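Local coordinates for geobacter metallireducens SMUG1 (Geobacter metallireducens, PDB 5H9I), which belongs to the uracil DNA glycosylase superfamily, alpha/beta proteins built round a four-stranded parallel sheet, and is modelled here with xanthine and pentanoic acid bound, at residues Leu34-Glu39 with Thr91-Glu96; Arg116-Ile121 with Arg130-Phe135. All coordinates share one frame; numbering follows the deposited sequence.

Contact 1: residues Leu34-Glu39 with Thr91-Glu96; sequences LLYARE and TRPAGE. With GOL (glycerol), chain C.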
loop_
_atom_site.group_PDB
_atom_site.type_symbol
_atom_site.label_atom_id
_atom_site.label_comp_id
_atom_site.label_asym_id
_atom_site.label_seq_id
_atom_site.Cartn_x
_atom_site.Cartn_y
_atom_site.Cartn_z
ATOM N N LEU A 34 0.651 -2.516 -10.427
ATOM C CA LEU A 34 -0.615 -2.055 -10.999
ATOM C C LEU A 34 -0.747 -2.530 -12.379
ATOM O O LEU A 34 -1.886 -2.652 -12.894
ATOM C CB LEU A 34 -0.736 -0.520 -10.972
ATOM C CG LEU A 34 -0.592 0.161 -9.670
ATOM C CD1 LEU A 34 -0.865 1.659 -9.708
ATOM C CD2 LEU A 34 -1.472 -0.480 -8.575
ATOM N N LEU A 35 0.366 -2.839 -13.040
ATOM C CA LEU A 35 0.356 -3.342 -14.408
ATOM C C LEU A 35 0.458 -4.843 -14.488
ATOM O O LEU A 35 -0.286 -5.478 -15.233
ATOM C CB LEU A 35 1.476 -2.671 -15.185
ATOM C CG LEU A 35 1.534 -1.176 -15.217
ATOM C CD1 LEU A 35 2.729 -0.618 -16.017
ATOM C CD2 LEU A 35 0.285 -0.645 -15.828
ATOM N N TYR A 36 1.364 -5.456 -13.754
ATOM C CA TYR A 36 1.556 -6.888 -13.862
ATOM C C TYR A 36 0.713 -7.772 -12.953
ATOM O O TYR A 36 0.629 -8.926 -13.140
ATOM C CB TYR A 36 3.057 -7.237 -13.748
ATOM C CG TYR A 36 3.710 -7.020 -12.417
ATOM C CD1 TYR A 36 3.483 -7.889 -11.389
ATOM C CD2 TYR A 36 4.579 -6.001 -12.218
ATOM C CE1 TYR A 36 4.097 -7.723 -10.188
ATOM C CE2 TYR A 36 5.214 -5.837 -11.023
ATOM C CZ TYR A 36 4.954 -6.688 -10.003
ATOM O OH TYR A 36 5.586 -6.534 -8.834
ATOM N N ALA A 37 0.069 -7.145 -11.979
ATOM C CA ALA A 37 -0.838 -7.850 -11.080
ATOM C C ALA A 37 -2.168 -7.110 -11.031
ATOM O O ALA A 37 -2.753 -6.951 -10.019
ATOM C CB ALA A 37 -0.250 -7.966 -9.685
ATOM N N ARG A 38 -2.608 -6.707 -12.200
ATOM C CA ARG A 38 -3.784 -5.882 -12.317
ATOM C C ARG A 38 -5.079 -6.591 -11.911
ATOM O O ARG A 38 -5.854 -6.037 -11.253
ATOM C CB ARG A 38 -3.876 -5.267 -13.723
ATOM C CG ARG A 38 -5.065 -4.306 -13.830
ATOM C CD ARG A 38 -5.069 -3.286 -14.964
ATOM N NE ARG A 38 -6.155 -2.298 -14.812
ATOM C CZ ARG A 38 -7.426 -2.561 -15.061
ATOM N NH1 ARG A 38 -7.763 -3.756 -15.482
ATOM N NH2 ARG A 38 -8.367 -1.645 -14.892
ATOM N N GLU A 39 -5.226 -7.840 -12.294
ATOM C CA GLU A 39 -6.453 -8.570 -12.014
ATOM C C GLU A 39 -6.629 -8.725 -10.515
ATOM O O GLU A 39 -7.673 -8.373 -9.969
ATOM C CB GLU A 39 -6.640 -9.892 -12.810
ATOM C CG GLU A 39 -6.830 -9.526 -14.252
ATOM C CD GLU A 39 -7.106 -10.702 -15.152
ATOM O OE1 GLU A 39 -6.834 -11.809 -14.709
ATOM O OE2 GLU A 39 -7.673 -10.369 -16.221
ATOM N N THR A 91 1.781 -11.530 -13.846
ATOM C CA THR A 91 2.894 -11.732 -14.800
ATOM C C THR A 91 4.173 -11.132 -14.265
ATOM O O THR A 91 4.172 -10.381 -13.327
ATOM C CB THR A 91 2.542 -11.129 -16.159
ATOM O OG1 THR A 91 2.224 -9.740 -16.145
ATOM C CG2 THR A 91 1.389 -11.853 -16.759
ATOM N N ARG A 92 5.316 -11.337 -14.942
ATOM C CA ARG A 92 6.564 -10.811 -14.420
ATOM C C ARG A 92 6.861 -9.441 -14.950
ATOM O O ARG A 92 6.680 -9.138 -16.159
ATOM C CB ARG A 92 7.731 -11.823 -14.695
ATOM C CG ARG A 92 7.533 -13.167 -14.095
ATOM C CD ARG A 92 8.608 -14.194 -14.503
ATOM N NE ARG A 92 8.205 -15.457 -13.910
ATOM C CZ ARG A 92 8.478 -15.816 -12.668
ATOM N NH1 ARG A 92 9.335 -15.178 -11.927
ATOM N NH2 ARG A 92 7.972 -16.941 -12.253
ATOM N N PRO A 93 7.398 -8.551 -14.103
ATOM C CA PRO A 93 7.691 -7.204 -14.556
ATOM C C PRO A 93 8.839 -7.205 -15.643
ATOM O O PRO A 93 9.786 -7.996 -15.507
ATOM C CB PRO A 93 8.203 -6.472 -13.311
ATOM C CG PRO A 93 8.647 -7.565 -12.391
ATOM C CD PRO A 93 7.836 -8.791 -12.709
ATOM N N ALA A 94 8.820 -6.207 -16.490
ATOM C CA ALA A 94 9.882 -6.046 -17.475
ATOM C C ALA A 94 11.153 -5.844 -16.747
ATOM O O ALA A 94 11.249 -5.028 -15.816
ATOM C CB ALA A 94 9.545 -4.915 -18.377
ATOM N N GLY A 95 12.180 -6.609 -17.128
ATOM C CA GLY A 95 13.443 -6.462 -16.390
ATOM C C GLY A 95 13.491 -6.961 -14.969
ATOM O O GLY A 95 14.391 -6.556 -14.245
ATOM N N GLU A 96 12.561 -7.864 -14.588
ATOM C CA GLU A 96 12.561 -8.512 -13.294
ATOM C C GLU A 96 13.981 -8.855 -12.885
ATOM O O GLU A 96 14.713 -9.388 -13.708
ATOM C CB GLU A 96 11.769 -9.807 -13.451
ATOM C CG GLU A 96 11.668 -10.650 -12.228
ATOM C CD GLU A 96 11.144 -12.000 -12.518
ATOM O OE1 GLU A 96 11.849 -12.765 -13.303
ATOM O OE2 GLU A 96 10.110 -12.452 -12.012
HETATM C C1 GOL C . -3.108 -9.630 -15.167
HETATM O O1 GOL C . -3.501 -9.638 -13.705
HETATM C C2 GOL C . -1.734 -9.092 -15.296
HETATM O O2 GOL C . -1.738 -7.722 -14.911
HETATM C C3 GOL C . -1.380 -9.155 -16.807
HETATM O O3 GOL C . -0.072 -8.675 -16.986
#
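Tyr36 and Thr91 meet where the short helix 33-36 of this uracil DNA glycosylase-like fold ends against the long loop between helices 77-84 and 112-125. The Tyr36 side chain starts with chi1 at 68°, which places CG between its own backbone N and carbonyl carbon and brings the ring beside Thr91 and Pro93. At its root, CB lies 3.4 Å from Thr91 O, with Thr91 OG1 a little farther. Further out, CD1 passes 3.2 Å from Thr91 O, which approaches the ring obliquely. Along the other side of the ring, CD2 and CE2 both touch Pro93 CB, CD2 at 3.8 Å. Pro93 CD sits above the ring centre, 4.3 Å from the centroid and only 9° off the normal, a CH-pi contact that suits proline, whose CD hydrogens, next to the ring N, are slightly polarised. At the tip, OH is hydrogen-bonded to Ala68 O, so tyrosine serves this place twice: a ring to pack on the loop and a hydroxyl to reach beyond it. Tyr31 and Val102 pack on both Tyr36 and Pro93.

The backbone adds the main polar link, Thr91 N giving its hydrogen to Tyr36 O over 2.9 Å at 159°. Beyond Pro93 the loop reverses in a type II beta turn, Pro93 to Glu96, where Gly95 readily takes the positive phi. A salt bridge through the syn lone pair of Glu96 OE2 joins Arg92, just before the turn, to the turn's last residue, and Asp103 is a second acidic partner of Arg92.

A glycerol, probably from the crystallisation liquor, spans the two segments. Its O2 gives a hydrogen bond to Leu35 O and receives one from Arg38 N, while its O3 lies 2.7 Å from Thr91 OG1, either hydroxyl being able to donate.

Contact 2: residues Arg116-Ile121 with Arg130-Phe135; sequences RLWGFI and RFFARF. With LEA (pentanoic acid), chain H.
Ile121 and Phe131 bring helix 112-125 against helix 128-132, two consecutive helices of the alpha/beta fold that lead into the edge strand 135-139 of its parallel sheet. The first kind of interaction is CH-pi. Methyl CG2 of Ile121 lies over one face of the Phe131 ring, 3.6 Å from the centroid and 15° off the normal, somewhat toward the CG side. The other branch reaches along the ring to its far end, CD1 meeting Phe131 CZ at 3.6 Å. A beta-branched isoleucine thus spans the ring with both arms, while Phe135 CB closes the opposite face.

Aromatic packing comes next. The Trp118 indole presents CZ3 and CH2, which meet Phe132 CZ, CH2 at 3.7 Å, rim to rim with planes at 43°; CZ3 also lies 3.9 Å from Phe131 CE2. Within the helix Phe131 CD2 stands over the centre of the Phe132 ring. Trp118 NE1 is satisfied by Pro73 O, so the wide indole can be buried without losing its polar bond. Trp83 and Tyr44 pack nearby, from helices 77-84 and 38-48.

The polar bond to the pentanoic acid comes from Arg130. Its chain, bent at chi3, sends NH1 to O1 of the ligand in a bond of 2.7 Å that is almost straight at 173°; the same nitrogen also binds Phe125 O. Arg134 makes a close contact with the ligand's chain instead: its guanidinium has Phe135 CE1 over one face, toward the rim, and turns its edge to ligand C3, NH2 being 3.2 Å away.

Between the segments, then, the joint is wholly apolar and relies on shape and dispersion, whereas at its border the hydrogen-bonded Arg130 would probably favour the ligand in its carboxylate form, with Arg134 at most adding nearby positive charge.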
loop_
_atom_site.group_PDB
_atom_site.type_symbol
_atom_site.label_atom_id
_atom_site.label_comp_id
_atom_site.label_asym_id
_atom_site.label_seq_id
_atom_site.Cartn_x
_atom_site.Cartn_y
_atom_site.Cartn_z
ATOM N N ARG A 116 1.527 -9.764 9.781
ATOM C CA ARG A 116 1.157 -9.151 11.039
ATOM C C ARG A 116 -0.069 -8.210 10.863
ATOM O O ARG A 116 -0.950 -8.220 11.737
ATOM C CB ARG A 116 2.328 -8.326 11.584
ATOM C CG ARG A 116 3.405 -9.217 12.247
ATOM C CD ARG A 116 4.516 -8.338 12.783
ATOM N NE ARG A 116 5.513 -9.194 13.444
ATOM C CZ ARG A 116 6.693 -8.745 13.864
ATOM N NH1 ARG A 116 7.107 -7.540 13.625
ATOM N NH2 ARG A 116 7.447 -9.610 14.574
ATOM N N LEU A 117 -0.002 -7.347 9.876
ATOM C CA LEU A 117 -1.099 -6.346 9.720
ATOM C C LEU A 117 -2.408 -6.993 9.427
ATOM O O LEU A 117 -3.411 -6.789 10.160
ATOM C CB LEU A 117 -0.721 -5.352 8.655
ATOM C CG LEU A 117 -1.756 -4.273 8.329
ATOM C CD1 LEU A 117 -0.997 -2.947 8.354
ATOM C CD2 LEU A 117 -2.451 -4.434 7.020
ATOM N N TRP A 118 -2.443 -7.844 8.427
ATOM C CA TRP A 118 -3.706 -8.476 8.061
ATOM C C TRP A 118 -4.139 -9.508 9.083
ATOM O O TRP A 118 -5.318 -9.769 9.327
ATOM C CB TRP A 118 -3.726 -9.083 6.641
ATOM C CG TRP A 118 -3.670 -8.075 5.552
ATOM C CD1 TRP A 118 -2.645 -7.848 4.664
ATOM C CD2 TRP A 118 -4.734 -7.196 5.143
ATOM N NE1 TRP A 118 -2.972 -6.886 3.815
ATOM C CE2 TRP A 118 -4.264 -6.461 4.050
ATOM C CE3 TRP A 118 -6.010 -6.966 5.602
ATOM C CZ2 TRP A 118 -4.986 -5.489 3.444
ATOM C CZ3 TRP A 118 -6.767 -6.022 4.980
ATOM C CH2 TRP A 118 -6.290 -5.302 3.908
ATOM N N GLY A 119 -3.128 -10.121 9.769
ATOM C CA GLY A 119 -3.518 -11.094 10.758
ATOM C C GLY A 119 -4.208 -10.425 11.958
ATOM O O GLY A 119 -5.145 -10.974 12.551
ATOM N N PHE A 120 -3.741 -9.249 12.312
ATOM C CA PHE A 120 -4.324 -8.451 13.406
ATOM C C PHE A 120 -5.688 -7.986 12.975
ATOM O O PHE A 120 -6.609 -8.055 13.706
ATOM C CB PHE A 120 -3.367 -7.281 13.678
ATOM C CG PHE A 120 -3.883 -6.118 14.517
ATOM C CD1 PHE A 120 -4.256 -6.286 15.766
ATOM C CD2 PHE A 120 -3.806 -4.847 14.025
ATOM C CE1 PHE A 120 -4.640 -5.189 16.551
ATOM C CE2 PHE A 120 -4.156 -3.755 14.766
ATOM C CZ PHE A 120 -4.591 -3.949 16.054
ATOM N N ILE A 121 -5.797 -7.563 11.743
ATOM C CA ILE A 121 -7.166 -7.179 11.295
ATOM C C ILE A 121 -8.122 -8.365 11.320
ATOM O O ILE A 121 -9.304 -8.187 11.746
ATOM C CB ILE A 121 -7.008 -6.573 9.884
ATOM C CG1 ILE A 121 -6.393 -5.170 9.931
ATOM C CG2 ILE A 121 -8.392 -6.575 9.181
ATOM C CD1 ILE A 121 -5.820 -4.594 8.665
ATOM N N ARG A 130 -16.693 -7.149 7.841
ATOM C CA ARG A 130 -16.723 -6.284 9.039
ATOM C C ARG A 130 -15.633 -5.218 9.055
ATOM O O ARG A 130 -15.893 -4.115 9.549
ATOM C CB ARG A 130 -16.678 -7.093 10.262
ATOM C CG ARG A 130 -17.892 -8.005 10.441
ATOM C CD ARG A 130 -18.021 -8.654 11.808
ATOM N NE ARG A 130 -18.302 -7.573 12.795
ATOM C CZ ARG A 130 -17.475 -6.959 13.660
ATOM N NH1 ARG A 130 -16.193 -7.219 13.770
ATOM N NH2 ARG A 130 -18.038 -6.078 14.507
ATOM N N PHE A 131 -14.477 -5.520 8.453
ATOM C CA PHE A 131 -13.390 -4.528 8.302
ATOM C C PHE A 131 -13.659 -3.488 7.296
ATOM O O PHE A 131 -13.667 -2.303 7.532
ATOM C CB PHE A 131 -12.036 -5.271 8.098
ATOM C CG PHE A 131 -10.904 -4.360 7.971
ATOM C CD1 PHE A 131 -10.436 -3.645 9.073
ATOM C CD2 PHE A 131 -10.254 -4.199 6.763
ATOM C CE1 PHE A 131 -9.346 -2.791 8.875
ATOM C CE2 PHE A 131 -9.187 -3.403 6.616
ATOM C CZ PHE A 131 -8.681 -2.686 7.697
ATOM N N PHE A 132 -13.969 -3.950 6.068
ATOM C CA PHE A 132 -14.080 -3.054 4.965
ATOM C C PHE A 132 -15.360 -2.270 4.984
ATOM O O PHE A 132 -15.520 -1.299 4.215
ATOM C CB PHE A 132 -13.848 -3.765 3.619
ATOM C CG PHE A 132 -12.412 -4.313 3.451
ATOM C CD1 PHE A 132 -11.400 -3.424 3.228
ATOM C CD2 PHE A 132 -12.151 -5.655 3.513
ATOM C CE1 PHE A 132 -10.107 -3.897 3.057
ATOM C CE2 PHE A 132 -10.858 -6.146 3.373
ATOM C CZ PHE A 132 -9.889 -5.230 3.116
ATOM N N ALA A 133 -16.282 -2.634 5.871
ATOM C CA ALA A 133 -17.437 -1.757 6.074
ATOM C C ALA A 133 -16.973 -0.366 6.432
ATOM O O ALA A 133 -17.655 0.621 6.048
ATOM C CB ALA A 133 -18.274 -2.287 7.186
ATOM N N ARG A 134 -15.881 -0.218 7.171
ATOM C CA ARG A 134 -15.442 1.086 7.650
ATOM C C ARG A 134 -14.020 1.460 7.280
ATOM O O ARG A 134 -13.669 2.582 7.400
ATOM C CB ARG A 134 -15.557 1.181 9.174
ATOM C CG ARG A 134 -16.946 1.154 9.792
ATOM C CD ARG A 134 -16.773 1.287 11.330
ATOM N NE ARG A 134 -16.670 0.007 11.981
ATOM C CZ ARG A 134 -15.909 -0.296 13.022
ATOM N NH1 ARG A 134 -15.105 0.576 13.546
ATOM N NH2 ARG A 134 -15.990 -1.525 13.524
ATOM N N PHE A 135 -13.212 0.481 6.873
ATOM C CA PHE A 135 -11.797 0.695 6.682
ATOM C C PHE A 135 -11.362 0.377 5.234
ATOM O O PHE A 135 -12.020 -0.388 4.514
ATOM C CB PHE A 135 -11.006 -0.201 7.644
ATOM C CG PHE A 135 -11.159 0.171 9.093
ATOM C CD1 PHE A 135 -12.165 -0.333 9.792
ATOM C CD2 PHE A 135 -10.299 1.118 9.667
ATOM C CE1 PHE A 135 -12.323 -0.029 11.120
ATOM C CE2 PHE A 135 -10.442 1.470 10.959
ATOM C CZ PHE A 135 -11.437 0.932 11.664
HETATM C C2 LEA H . -13.938 -4.960 15.499
HETATM O O2 LEA H . -12.735 -4.920 15.566
HETATM C C3 LEA H . -14.662 -3.689 15.436
HETATM C C4 LEA H . -15.504 -3.672 16.645
HETATM C C5 LEA H . -16.942 -3.973 16.379
HETATM C C6 LEA H . -17.876 -3.684 17.587
HETATM O O1 LEA H . -14.546 -6.009 15.522
#

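From the N terminus the chain passes strand 29-31 and turns through helix 33-36 into helix 38-48, the first half of contact 1. The intervening residues include strand 55-59 of the parallel sheet and helices 67-70 and 77-84 before the loop returns at 91-96 and closes contact 1. Contact 2 opens only afterwards, at 116-121, and closes a much tighter loop at 130-135, with eight residues between its segments. The two follow in series, neither nested nor crossed, with centres 26 Å apart. Contact 1 ties a surface loop to the short helix 33-36, and contact 2 ties two successive helices ahead of edge strand 135-139. Helix 38-48 begins within segment 34-39, and its later part runs to contact 2.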